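Side-chain contacts in hypothetical protein jhp0584 (Helicobacter pylori J99, PDB 4R7K), which is of unknown function but belongs to the SRPBCC superfamily, whose helix-grip folds commonly enclose a pocket for hydrophobic ligands: residues N48-K53 / G185-S190; L55-V60 / F112-A117; W141-L146 / V151-Q156. One frame throughout, in Å; residues are numbered along the deposited sequence.

Interaction 1: N48-K53 / G185-S190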
loop_
_atom_site.group_PDB
_atom_site.type_symbol
_atom_site.label_atom_id
_atom_site.label_comp_id
_atom_site.label_asym_id
_atom_site.label_seq_id
_atom_site.Cartn_x
_atom_site.Cartn_y
_atom_site.Cartn_z
ATOM N N ASN A 48 -11.082 -3.870 -9.190
ATOM C CA ASN A 48 -9.801 -4.418 -9.514
ATOM C C ASN A 48 -9.928 -5.344 -10.738
ATOM O O ASN A 48 -10.952 -6.025 -10.913
ATOM C CB ASN A 48 -9.255 -5.226 -8.332
ATOM C CG ASN A 48 -9.037 -4.383 -7.095
ATOM O OD1 ASN A 48 -9.956 -4.117 -6.336
ATOM N ND2 ASN A 48 -7.815 -3.995 -6.872
ATOM N N GLU A 49 -8.867 -5.443 -11.534
ATOM C CA GLU A 49 -8.871 -6.242 -12.708
ATOM C C GLU A 49 -7.447 -6.628 -13.155
ATOM O O GLU A 49 -6.514 -5.818 -13.087
ATOM C CB GLU A 49 -9.513 -5.442 -13.832
ATOM C CG GLU A 49 -9.670 -6.148 -15.120
ATOM C CD GLU A 49 -10.135 -5.228 -16.250
ATOM O OE1 GLU A 49 -10.106 -3.980 -16.089
ATOM O OE2 GLU A 49 -10.553 -5.758 -17.305
ATOM N N VAL A 50 -7.310 -7.875 -13.572
ATOM C CA VAL A 50 -6.085 -8.393 -14.177
ATOM C C VAL A 50 -6.435 -9.045 -15.510
ATOM O O VAL A 50 -7.538 -9.530 -15.715
ATOM C CB VAL A 50 -5.345 -9.385 -13.292
ATOM C CG1 VAL A 50 -4.748 -8.673 -12.064
ATOM C CG2 VAL A 50 -6.233 -10.539 -12.910
ATOM N N ILE A 51 -5.472 -9.059 -16.424
ATOM C CA ILE A 51 -5.646 -9.735 -17.701
ATOM C C ILE A 51 -4.326 -10.388 -17.884
ATOM O O ILE A 51 -3.281 -9.694 -17.922
ATOM C CB ILE A 51 -5.981 -8.798 -18.847
ATOM C CG1 ILE A 51 -7.403 -8.227 -18.631
ATOM C CG2 ILE A 51 -5.934 -9.547 -20.175
ATOM C CD1 ILE A 51 -7.793 -7.141 -19.627
ATOM N N VAL A 52 -4.365 -11.714 -17.958
ATOM C CA VAL A 52 -3.159 -12.518 -18.004
ATOM C C VAL A 52 -3.140 -13.538 -19.141
ATOM O O VAL A 52 -4.114 -14.283 -19.381
ATOM C CB VAL A 52 -2.995 -13.299 -16.686
ATOM C CG1 VAL A 52 -1.625 -13.988 -16.635
ATOM C CG2 VAL A 52 -3.156 -12.360 -15.495
ATOM N N LYS A 53 -1.971 -13.638 -19.758
ATOM C CA LYS A 53 -1.731 -14.500 -20.919
ATOM C C LYS A 53 -1.369 -15.897 -20.466
ATOM O O LYS A 53 -0.643 -16.052 -19.511
ATOM C CB LYS A 53 -0.566 -13.899 -21.725
ATOM C CG LYS A 53 -0.136 -14.613 -23.013
ATOM C CD LYS A 53 -0.972 -14.221 -24.201
ATOM C CE LYS A 53 -0.285 -14.643 -25.498
ATOM N NZ LYS A 53 -1.123 -14.304 -26.674
ATOM N N GLY A 185 -2.931 -13.356 -6.130
ATOM C CA GLY A 185 -2.790 -14.671 -5.566
ATOM C C GLY A 185 -3.482 -15.728 -6.408
ATOM O O GLY A 185 -2.928 -16.801 -6.667
ATOM N N LEU A 186 -4.690 -15.421 -6.831
ATOM C CA LEU A 186 -5.477 -16.331 -7.691
ATOM C C LEU A 186 -4.715 -16.659 -8.976
ATOM O O LEU A 186 -4.645 -17.806 -9.414
ATOM C CB LEU A 186 -6.829 -15.663 -7.975
ATOM C CG LEU A 186 -7.810 -16.351 -8.903
ATOM C CD1 LEU A 186 -8.060 -17.790 -8.483
ATOM C CD2 LEU A 186 -9.096 -15.568 -8.889
ATOM N N VAL A 187 -4.116 -15.625 -9.566
ATOM C CA VAL A 187 -3.291 -15.783 -10.742
ATOM C C VAL A 187 -2.064 -16.668 -10.465
ATOM O O VAL A 187 -1.844 -17.679 -11.157
ATOM C CB VAL A 187 -2.834 -14.427 -11.266
ATOM C CG1 VAL A 187 -1.755 -14.621 -12.320
ATOM C CG2 VAL A 187 -4.030 -13.653 -11.843
ATOM N N ALA A 188 -1.306 -16.322 -9.433
ATOM C CA ALA A 188 -0.081 -17.055 -9.076
ATOM C C ALA A 188 -0.370 -18.538 -8.801
ATOM O O ALA A 188 0.341 -19.457 -9.262
ATOM C CB ALA A 188 0.557 -16.416 -7.840
ATOM N N TYR A 189 -1.445 -18.779 -8.083
ATOM C CA TYR A 189 -1.833 -20.126 -7.723
ATOM C C TYR A 189 -2.412 -20.923 -8.903
ATOM O O TYR A 189 -2.419 -22.143 -8.854
ATOM C CB TYR A 189 -2.870 -20.053 -6.619
ATOM C CG TYR A 189 -3.195 -21.333 -5.857
ATOM C CD1 TYR A 189 -2.353 -21.819 -4.861
ATOM C CD2 TYR A 189 -4.405 -21.954 -6.040
ATOM C CE1 TYR A 189 -2.700 -22.965 -4.123
ATOM C CE2 TYR A 189 -4.757 -23.067 -5.323
ATOM C CZ TYR A 189 -3.920 -23.570 -4.368
ATOM O OH TYR A 189 -4.347 -24.670 -3.686
ATOM N N SER A 190 -2.881 -20.239 -9.946
ATOM C CA SER A 190 -3.503 -20.923 -11.094
ATOM C C SER A 190 -2.532 -21.166 -12.246
ATOM O O SER A 190 -2.817 -21.961 -13.130
ATOM C CB SER A 190 -4.744 -20.160 -11.561
ATOM O OG SER A 190 -5.712 -20.099 -10.514
#

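Interaction 2: L55-V60 / F112-A117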
loop_
_atom_site.group_PDB
_atom_site.type_symbol
_atom_site.label_atom_id
_atom_site.label_comp_id
_atom_site.label_asym_id
_atom_site.label_seq_id
_atom_site.Cartn_x
_atom_site.Cartn_y
_atom_site.Cartn_z
ATOM N N LEU A 55 -3.065 -18.200 -18.984
ATOM C CA LEU A 55 -3.753 -18.656 -17.773
ATOM C C LEU A 55 -4.959 -19.500 -18.199
ATOM O O LEU A 55 -5.655 -19.129 -19.140
ATOM C CB LEU A 55 -4.242 -17.430 -17.008
ATOM C CG LEU A 55 -4.745 -17.602 -15.593
ATOM C CD1 LEU A 55 -3.692 -18.316 -14.756
ATOM C CD2 LEU A 55 -5.089 -16.230 -15.017
ATOM N N ASP A 56 -5.207 -20.619 -17.517
ATOM C CA ASP A 56 -6.326 -21.479 -17.868
ATOM C C ASP A 56 -7.638 -21.041 -17.184
ATOM O O ASP A 56 -7.726 -20.967 -15.954
ATOM C CB ASP A 56 -6.036 -22.945 -17.504
ATOM C CG ASP A 56 -7.111 -23.852 -18.014
ATOM O OD1 ASP A 56 -7.219 -23.965 -19.248
ATOM O OD2 ASP A 56 -7.891 -24.377 -17.208
ATOM N N PHE A 57 -8.651 -20.756 -17.991
ATOM C CA PHE A 57 -9.960 -20.354 -17.482
ATOM C C PHE A 57 -10.498 -21.335 -16.453
ATOM O O PHE A 57 -10.858 -20.942 -15.366
ATOM C CB PHE A 57 -10.955 -20.205 -18.633
ATOM C CG PHE A 57 -12.385 -19.957 -18.206
ATOM C CD1 PHE A 57 -12.820 -18.673 -17.905
ATOM C CD2 PHE A 57 -13.312 -20.988 -18.201
ATOM C CE1 PHE A 57 -14.135 -18.440 -17.548
ATOM C CE2 PHE A 57 -14.632 -20.765 -17.831
ATOM C CZ PHE A 57 -15.050 -19.491 -17.512
ATOM N N ASN A 58 -10.569 -22.609 -16.818
ATOM C CA ASN A 58 -11.127 -23.626 -15.910
ATOM C C ASN A 58 -10.452 -23.659 -14.551
ATOM O O ASN A 58 -11.115 -23.778 -13.520
ATOM C CB ASN A 58 -11.132 -24.997 -16.590
ATOM C CG ASN A 58 -12.327 -25.159 -17.522
ATOM O OD1 ASN A 58 -13.424 -24.629 -17.249
ATOM N ND2 ASN A 58 -12.142 -25.890 -18.597
ATOM N N LYS A 59 -9.138 -23.537 -14.551
ATOM C CA LYS A 59 -8.378 -23.587 -13.317
ATOM C C LYS A 59 -8.687 -22.377 -12.441
ATOM O O LYS A 59 -8.815 -22.486 -11.240
ATOM C CB LYS A 59 -6.876 -23.713 -13.650
ATOM C CG LYS A 59 -5.959 -24.101 -12.498
ATOM C CD LYS A 59 -6.360 -25.381 -11.751
ATOM C CE LYS A 59 -6.355 -26.629 -12.601
ATOM N NZ LYS A 59 -6.733 -27.829 -11.798
ATOM N N VAL A 60 -8.830 -21.223 -13.050
ATOM C CA VAL A 60 -9.141 -20.018 -12.299
ATOM C C VAL A 60 -10.513 -20.149 -11.647
ATOM O O VAL A 60 -10.680 -19.863 -10.458
ATOM C CB VAL A 60 -9.055 -18.771 -13.205
ATOM C CG1 VAL A 60 -9.613 -17.544 -12.493
ATOM C CG2 VAL A 60 -7.620 -18.546 -13.643
ATOM N N PHE A 112 -24.762 -16.931 -9.799
ATOM C CA PHE A 112 -23.848 -17.949 -10.263
ATOM C C PHE A 112 -24.257 -18.397 -11.663
ATOM O O PHE A 112 -25.317 -19.022 -11.853
ATOM C CB PHE A 112 -23.796 -19.175 -9.340
ATOM C CG PHE A 112 -22.907 -20.255 -9.879
ATOM C CD1 PHE A 112 -21.545 -20.145 -9.765
ATOM C CD2 PHE A 112 -23.433 -21.331 -10.560
ATOM C CE1 PHE A 112 -20.709 -21.087 -10.307
ATOM C CE2 PHE A 112 -22.601 -22.293 -11.101
ATOM C CZ PHE A 112 -21.237 -22.157 -10.984
ATOM N N GLU A 113 -23.433 -18.073 -12.641
ATOM C CA GLU A 113 -23.684 -18.464 -14.012
ATOM C C GLU A 113 -22.344 -18.821 -14.633
ATOM O O GLU A 113 -21.476 -17.960 -14.822
ATOM C CB GLU A 113 -24.349 -17.331 -14.772
ATOM C CG GLU A 113 -24.730 -17.723 -16.194
ATOM C CD GLU A 113 -25.563 -16.663 -16.913
ATOM O OE1 GLU A 113 -26.375 -17.037 -17.794
ATOM O OE2 GLU A 113 -25.426 -15.467 -16.590
ATOM N N LEU A 114 -22.155 -20.104 -14.926
ATOM C CA LEU A 114 -20.900 -20.582 -15.478
ATOM C C LEU A 114 -21.132 -21.137 -16.860
ATOM O O LEU A 114 -21.887 -22.089 -17.026
ATOM C CB LEU A 114 -20.301 -21.660 -14.574
ATOM C CG LEU A 114 -19.021 -22.353 -15.087
ATOM C CD1 LEU A 114 -17.883 -21.359 -15.321
ATOM C CD2 LEU A 114 -18.582 -23.449 -14.120
ATOM N N LYS A 115 -20.473 -20.530 -17.839
ATOM C CA LYS A 115 -20.537 -20.945 -19.239
ATOM C C LYS A 115 -19.132 -21.384 -19.657
ATOM O O LYS A 115 -18.162 -21.225 -18.887
ATOM C CB LYS A 115 -21.065 -19.802 -20.119
ATOM C CG LYS A 115 -22.416 -19.289 -19.633
ATOM C CD LYS A 115 -23.255 -18.639 -20.724
ATOM C CE LYS A 115 -22.711 -17.295 -21.158
ATOM N NZ LYS A 115 -23.422 -16.848 -22.390
ATOM N N ASP A 116 -19.012 -21.936 -20.865
ATOM C CA ASP A 116 -17.711 -22.407 -21.378
ATOM C C ASP A 116 -16.612 -21.341 -21.324
ATOM O O ASP A 116 -15.458 -21.665 -21.181
ATOM C CB ASP A 116 -17.824 -22.860 -22.848
ATOM C CG ASP A 116 -18.604 -24.156 -23.018
ATOM O OD1 ASP A 116 -18.885 -24.827 -22.006
ATOM O OD2 ASP A 116 -18.911 -24.518 -24.178
ATOM N N ALA A 117 -16.968 -20.076 -21.470
ATOM C CA ALA A 117 -15.944 -19.037 -21.515
ATOM C C ALA A 117 -16.149 -17.831 -20.600
ATOM O O ALA A 117 -15.424 -16.874 -20.713
ATOM C CB ALA A 117 -15.783 -18.562 -22.942
HETATM O O HOH W 1 -14.412 -23.961 -20.465
#

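Interaction 3: W141-L146 / V151-Q156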
loop_
_atom_site.group_PDB
_atom_site.type_symbol
_atom_site.label_atom_id
_atom_site.label_comp_id
_atom_site.label_asym_id
_atom_site.label_seq_id
_atom_site.Cartn_x
_atom_site.Cartn_y
_atom_site.Cartn_z
ATOM N N TRP A 141 -17.816 -10.989 -9.220
ATOM C CA TRP A 141 -16.693 -11.445 -9.974
ATOM C C TRP A 141 -17.123 -11.784 -11.370
ATOM O O TRP A 141 -18.237 -12.335 -11.595
ATOM C CB TRP A 141 -16.108 -12.732 -9.350
ATOM C CG TRP A 141 -15.552 -12.645 -7.967
ATOM C CD1 TRP A 141 -16.265 -12.631 -6.799
ATOM C CD2 TRP A 141 -14.166 -12.640 -7.590
ATOM N NE1 TRP A 141 -15.401 -12.601 -5.722
ATOM C CE2 TRP A 141 -14.112 -12.605 -6.181
ATOM C CE3 TRP A 141 -12.957 -12.683 -8.309
ATOM C CZ2 TRP A 141 -12.908 -12.555 -5.482
ATOM C CZ3 TRP A 141 -11.756 -12.614 -7.608
ATOM C CH2 TRP A 141 -11.739 -12.586 -6.217
ATOM N N LEU A 142 -16.219 -11.520 -12.310
ATOM C CA LEU A 142 -16.402 -11.876 -13.701
ATOM C C LEU A 142 -15.079 -12.394 -14.216
ATOM O O LEU A 142 -14.089 -11.648 -14.270
ATOM C CB LEU A 142 -16.863 -10.667 -14.513
ATOM C CG LEU A 142 -17.462 -10.988 -15.897
ATOM C CD1 LEU A 142 -18.271 -9.778 -16.378
ATOM C CD2 LEU A 142 -16.340 -11.333 -16.864
ATOM N N VAL A 143 -15.058 -13.681 -14.564
ATOM C CA VAL A 143 -13.868 -14.347 -15.101
ATOM C C VAL A 143 -14.217 -14.722 -16.540
ATOM O O VAL A 143 -15.253 -15.356 -16.764
ATOM C CB VAL A 143 -13.514 -15.637 -14.312
ATOM C CG1 VAL A 143 -12.238 -16.273 -14.885
ATOM C CG2 VAL A 143 -13.284 -15.363 -12.828
ATOM N N GLU A 144 -13.383 -14.329 -17.514
ATOM C CA GLU A 144 -13.642 -14.670 -18.893
ATOM C C GLU A 144 -12.424 -14.869 -19.760
ATOM O O GLU A 144 -11.337 -14.304 -19.533
ATOM C CB GLU A 144 -14.564 -13.641 -19.572
ATOM C CG GLU A 144 -13.981 -12.260 -19.699
ATOM C CD GLU A 144 -14.918 -11.302 -20.431
ATOM O OE1 GLU A 144 -15.777 -11.790 -21.212
ATOM O OE2 GLU A 144 -14.785 -10.063 -20.242
ATOM N N LYS A 145 -12.616 -15.723 -20.752
ATOM C CA LYS A 145 -11.623 -15.974 -21.776
ATOM C C LYS A 145 -11.629 -14.821 -22.786
ATOM O O LYS A 145 -12.712 -14.380 -23.227
ATOM C CB LYS A 145 -12.011 -17.219 -22.549
ATOM C CG LYS A 145 -12.007 -18.518 -21.794
ATOM C CD LYS A 145 -12.323 -19.630 -22.811
ATOM C CE LYS A 145 -12.208 -21.018 -22.252
ATOM N NZ LYS A 145 -10.787 -21.345 -21.993
ATOM N N LEU A 146 -10.451 -14.329 -23.142
ATOM C CA LEU A 146 -10.312 -13.253 -24.118
ATOM C C LEU A 146 -9.494 -13.807 -25.270
ATOM O O LEU A 146 -8.832 -14.834 -25.120
ATOM C CB LEU A 146 -9.600 -12.020 -23.542
ATOM C CG LEU A 146 -10.226 -11.286 -22.351
ATOM C CD1 LEU A 146 -9.452 -10.029 -22.102
ATOM C CD2 LEU A 146 -11.689 -10.995 -22.631
ATOM N N VAL A 151 -6.826 -14.541 -20.048
ATOM C CA VAL A 151 -7.978 -14.623 -19.169
ATOM C C VAL A 151 -8.062 -13.325 -18.394
ATOM O O VAL A 151 -7.036 -12.812 -17.912
ATOM C CB VAL A 151 -7.866 -15.818 -18.206
ATOM C CG1 VAL A 151 -8.860 -15.725 -17.081
ATOM C CG2 VAL A 151 -7.999 -17.134 -18.966
ATOM N N ARG A 152 -9.275 -12.774 -18.342
ATOM C CA ARG A 152 -9.591 -11.598 -17.563
ATOM C C ARG A 152 -10.291 -11.962 -16.268
ATOM O O ARG A 152 -11.185 -12.818 -16.254
ATOM C CB ARG A 152 -10.515 -10.690 -18.359
ATOM C CG ARG A 152 -11.023 -9.453 -17.617
ATOM C CD ARG A 152 -12.013 -8.728 -18.524
ATOM N NE ARG A 152 -12.479 -7.426 -18.006
ATOM C CZ ARG A 152 -13.699 -6.934 -18.181
ATOM N NH1 ARG A 152 -14.624 -7.645 -18.793
ATOM N NH2 ARG A 152 -14.001 -5.729 -17.705
ATOM N N ILE A 153 -9.849 -11.346 -15.171
ATOM C CA ILE A 153 -10.490 -11.497 -13.883
ATOM C C ILE A 153 -10.853 -10.099 -13.374
ATOM O O ILE A 153 -9.976 -9.288 -13.063
ATOM C CB ILE A 153 -9.605 -12.221 -12.830
ATOM C CG1 ILE A 153 -9.023 -13.499 -13.391
ATOM C CG2 ILE A 153 -10.440 -12.515 -11.589
ATOM C CD1 ILE A 153 -7.970 -14.168 -12.524
ATOM N N LEU A 154 -12.146 -9.835 -13.287
ATOM C CA LEU A 154 -12.659 -8.566 -12.826
ATOM C C LEU A 154 -13.376 -8.818 -11.548
ATOM O O LEU A 154 -14.261 -9.696 -11.503
ATOM C CB LEU A 154 -13.667 -7.994 -13.822
ATOM C CG LEU A 154 -14.437 -6.704 -13.414
ATOM C CD1 LEU A 154 -13.545 -5.489 -13.383
ATOM C CD2 LEU A 154 -15.580 -6.441 -14.380
ATOM N N THR A 155 -13.009 -8.073 -10.496
ATOM C CA THR A 155 -13.732 -8.151 -9.271
ATOM C C THR A 155 -14.100 -6.730 -8.759
ATOM O O THR A 155 -13.269 -5.799 -8.717
ATOM C CB THR A 155 -13.026 -9.008 -8.215
ATOM O OG1 THR A 155 -13.950 -9.279 -7.155
ATOM C CG2 THR A 155 -11.797 -8.309 -7.658
ATOM N N GLN A 156 -15.352 -6.586 -8.370
ATOM C CA GLN A 156 -15.901 -5.311 -7.933
ATOM C C GLN A 156 -16.773 -5.521 -6.753
ATOM O O GLN A 156 -17.491 -6.515 -6.680
ATOM C CB GLN A 156 -16.696 -4.638 -9.056
ATOM C CG GLN A 156 -15.897 -4.361 -10.299
ATOM C CD GLN A 156 -16.674 -3.644 -11.389
ATOM O OE1 GLN A 156 -17.859 -3.898 -11.634
ATOM N NE2 GLN A 156 -15.999 -2.739 -12.054
#

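Interaction 1: N48-K53 / G185-S190
No ring, amide or carboxylate takes part where V50 and V52 meet V187, so there is no face or edge to cover: methyl groups carry the whole contact. CG2 of V187 lies 4.0 Å from V50 CG2 and 4.0 Å from V52 CG2, while those two strand methyls, V50 CG2 and V52 CG2, are 4.4 Å from each other. The three form a nearly equilateral cluster with the helix methyl set against both strand methyls at once. The other branch of V187, CG1, touches V52 alone of the two strand valines, 4.1 Å from V52 CG2. Reaching V187 takes different rotations in the two strand valines. In V50 the touching CG2 lies between the backbone N and the carbonyl carbon, because CG1 takes the position beside the N (chi1 -69°), whereas in V52 the touching methyl is anti to the carbonyl carbon. V50 and V52 share one face of strand 44-53, with I51 directed away from the helix. Consistent with the helix-grip fold of SRPBCC proteins, the long C-terminal helix 174-190 lies against the antiparallel sheet, here at strand 44-53, one of the two outermost strands within this chain. Further up the same strand N48 ND2 hydrogen-bonds to Q180 OE1 and L176 O of that helix. Near the helix end S190 OG donates to L186 O, one turn back, at 2.8 Å, approaching 24° out of the carbonyl plane; the same hydroxyl also hydrogen-bonds to H63 ND1 of helix 57-65.

Interaction 2: L55-V60 / F112-A117
The start of helix 57-65 packs against the turn of a beta hairpin, the one joining strands 103-114 and 118-126, with the F57 ring resting against the turn. Its CG stands anti to the backbone N (chi1 173°), which carries the ring out from the first helical turn toward L114-A117. Over one face lies A117 CA, 4.1 Å above the ring plane and offset toward the rim, and F57 CZ comes within 3.7 Å of A117 C. The carbonyl oxygens of K115 and D116 approach obliquely, the D116 O being 3.6 Å from F57 CE2. L114 brings an apolar side chain from segment 112-117 to the ring, its CD1 lying 4.0 Å from F57 CZ. Within these segments the ring therefore meets mainly turn backbone. A water donates to D116 O at 2.6 Å and, weakly, to N58 OD1, linking turn and helix. D56 is the N-cap residue: its OD2 accepts from K59 N at 3.1 Å, on the anti side of the carboxylate and 26° out of its plane, and so holds the first turn from which F57 projects. Beyond the turn, F57 also rests on V143 and K145 of strand 136-146, L114 reaches V61 and R65 farther along the helix, and V60 packs on L186 of helix 174-190.

Interaction 3: W141-L146 / V151-Q156
The E144 and R152 side chains run alongside each other on one face of the sheet, and E144 OE2 takes a hydrogen bond from R152 NH1 at 2.8 Å within a salt bridge. The donor comes in nearly along the C-O axis of the carboxylate, and the oxygen lies in the guanidinium plane, at its edge; the two planes are 30° apart. E144 manages this by placing CG between its backbone N and carbonyl carbon (chi1 65°), while the R152 chain runs extended. L154 CB sits 4.2 Å above one face of the guanidinium, and L146 CD1 meets R152 CB at 3.9 Å. On the other face of the sheet, T155 OG1 is 3.3 Å above the W141 ring plane, over its centre, and T155 CB makes a CH-pi contact at 3.8 Å from the six-membered centroid of W141. I153 CG2 meets the ring's edge, and V143 CG1 reaches V151 CG1 diagonally at 4.1 Å. Both sets hang from the antiparallel beta hairpin of strands 136-146 and 150-160, in which L142 with L154 and E144 with R152 are hydrogen-bonded pairs, each exchanging two backbone bonds. Further out, R152 NE forms a salt bridge with E49, and N29 receives R152 NH1 on its backbone O while its ND2 bonds to E144 OE1, so the guanidinium has three partners and the carboxylate two, one on each oxygen. T155 OG1 hydrogen-bonds to H139 NE2 and A140 O, and the W141 ring stacks on H139.

In the fold
From the N terminus, strand 44-53 opens the widest loop, which interaction 1 closes only when helix 174-190 arrives at the end of the chain. Interactions 2 and 3 both nest inside it, in series: helix 57-65 follows that strand and meets the hairpin turn at 112-117, and only afterwards does the short hairpin of interaction 3 open and close. No loops cross. The sheet connects all three, since strand 150-160 pairs with 44-53 on one side and 136-146 on the other, while A117 bonds through its backbone to K145. L55, in the loop before helix 57-65, packs on S190 (L55 CD1 to S190 CB 3.8 Å), so interactions 1 and 2 touch directly.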